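Local atomic coordinates of probable leucine/isoleucine/valine-binding protein (Rhodopirellula baltica, PDB entry 4KV7), a protein that probably binds a branched-chain amino acid such as leucine, isoleucine or valine, or a related small ligand, as a periplasmic-type solute-binding protein. Residues Met235-Met238 / Gln244-Ala247. The protein carries 1 engineered substitution. Residues are numbered along the deposited sequence; the frame is centred on the assembly and turned at random.
Sequences MARM and QFLA
With CG of Phe245 set anti to its carbonyl carbon (chi1 -71°), the ring reaches from the strand toward helix 226-238, while the Arg237 chain, extended from CG to NE, runs past it the other way. Together with Ala236 they show how the end of a helix can rest on a strand through side-chain contact alone: no hydrogen bond joins 235-238 to 244-247. The methyl of Ala236 meets the ring at its edge, near the ring plane, with CB 3.8 Å from CZ of Phe245. Arg237 brings NH1 to 3.9 Å from CD2 of Phe245, and CE2 of Phe245 lies over one face of the guanidinium, offset toward its rim; with the planes 88° apart the two groups are nearly perpendicular, not parallel. The guanidinium is steadied by hydrogen bonds from NH2 to Asn242 OD1 and from NH1 to the Leu263 carbonyl. Leu232 and Ile233, earlier in the same helix, also touch the buried ring, as do Val220 and Met222 of strand 219-223. Such helix-on-sheet packing is characteristic of the beta-alpha-beta crossover, here 219-223, 226-238 and 244-247, in a periplasmic binding protein fold.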
loop_
_atom_site.group_PDB
_atom_site.type_symbol
_atom_site.label_atom_id
_atom_site.label_comp_id
_atom_site.label_asym_id
_atom_site.label_seq_id
_atom_site.Cartn_x
_atom_site.Cartn_y
_atom_site.Cartn_z
HETATM N N MSE A 235 10.445 -20.735 8.375
HETATM C CA MSE A 235 10.529 -21.377 9.682
HETATM C C MSE A 235 9.322 -22.238 10.000
HETATM O O MSE A 235 9.451 -23.290 10.628
HETATM C CB MSE A 235 10.729 -20.334 10.770
HETATM C CG MSE A 235 12.110 -19.741 10.746
HETATM SE SE MSE A 235 12.498 -18.685 12.324
HETATM C CE MSE A 235 11.282 -19.491 13.550
ATOM N N ALA A 236 8.151 -21.789 9.579
ATOM C CA ALA A 236 6.946 -22.587 9.748
ATOM C C ALA A 236 7.132 -23.934 9.062
ATOM O O ALA A 236 6.897 -24.978 9.663
ATOM C CB ALA A 236 5.752 -21.854 9.167
ATOM N N ARG A 237 7.575 -23.907 7.809
ATOM C CA ARG A 237 7.716 -25.140 7.043
ATOM C C ARG A 237 8.796 -26.056 7.647
ATOM O O ARG A 237 8.666 -27.282 7.614
ATOM C CB ARG A 237 7.939 -24.837 5.549
ATOM C CG ARG A 237 6.839 -23.944 4.924
ATOM C CD ARG A 237 6.740 -24.082 3.396
ATOM N NE ARG A 237 6.048 -22.956 2.763
ATOM C CZ ARG A 237 4.726 -22.857 2.629
ATOM N NH1 ARG A 237 4.195 -21.796 2.036
ATOM N NH2 ARG A 237 3.933 -23.815 3.090
HETATM N N MSE A 238 9.833 -25.463 8.239
HETATM C CA MSE A 238 10.868 -26.224 8.945
HETATM C C MSE A 238 10.333 -26.826 10.242
HETATM O O MSE A 238 10.808 -27.867 10.692
HETATM C CB MSE A 238 12.078 -25.337 9.266
HETATM C CG MSE A 238 12.798 -24.770 8.050
HETATM SE SE MSE A 238 13.902 -26.057 7.105
HETATM C CE MSE A 238 15.132 -26.478 8.553
ATOM N N GLN A 244 -2.592 -22.342 5.230
ATOM C CA GLN A 244 -2.725 -21.390 4.140
ATOM C C GLN A 244 -2.247 -20.031 4.631
ATOM O O GLN A 244 -2.808 -19.482 5.579
ATOM C CB GLN A 244 -4.183 -21.286 3.702
ATOM C CG GLN A 244 -4.431 -20.218 2.650
ATOM C CD GLN A 244 -3.773 -20.545 1.324
ATOM O OE1 GLN A 244 -4.123 -21.527 0.678
ATOM N NE2 GLN A 244 -2.832 -19.707 0.900
ATOM N N PHE A 245 -1.213 -19.487 3.992
ATOM C CA PHE A 245 -0.731 -18.148 4.315
ATOM C C PHE A 245 -1.409 -17.137 3.412
ATOM O O PHE A 245 -1.565 -17.380 2.213
ATOM C CB PHE A 245 0.790 -18.064 4.151
ATOM C CG PHE A 245 1.553 -18.821 5.200
ATOM C CD1 PHE A 245 1.638 -18.326 6.492
ATOM C CD2 PHE A 245 2.179 -20.020 4.901
ATOM C CE1 PHE A 245 2.336 -19.000 7.464
ATOM C CE2 PHE A 245 2.883 -20.703 5.874
ATOM C CZ PHE A 245 2.959 -20.187 7.160
ATOM N N LEU A 246 -1.813 -16.014 3.989
ATOM C CA LEU A 246 -2.417 -14.926 3.219
ATOM C C LEU A 246 -1.732 -13.625 3.586
ATOM O O LEU A 246 -1.705 -13.249 4.759
ATOM C CB LEU A 246 -3.912 -14.780 3.508
ATOM C CG LEU A 246 -4.769 -16.026 3.265
ATOM C CD1 LEU A 246 -4.943 -16.858 4.536
ATOM C CD2 LEU A 246 -6.122 -15.639 2.687
ATOM N N ALA A 247 -1.206 -12.917 2.592
ATOM C CA ALA A 247 -0.465 -11.680 2.814
ATOM C C ALA A 247 -1.323 -10.487 2.432
ATOM O O ALA A 247 -1.925 -10.467 1.350
ATOM C CB ALA A 247 0.797 -11.691 1.979
#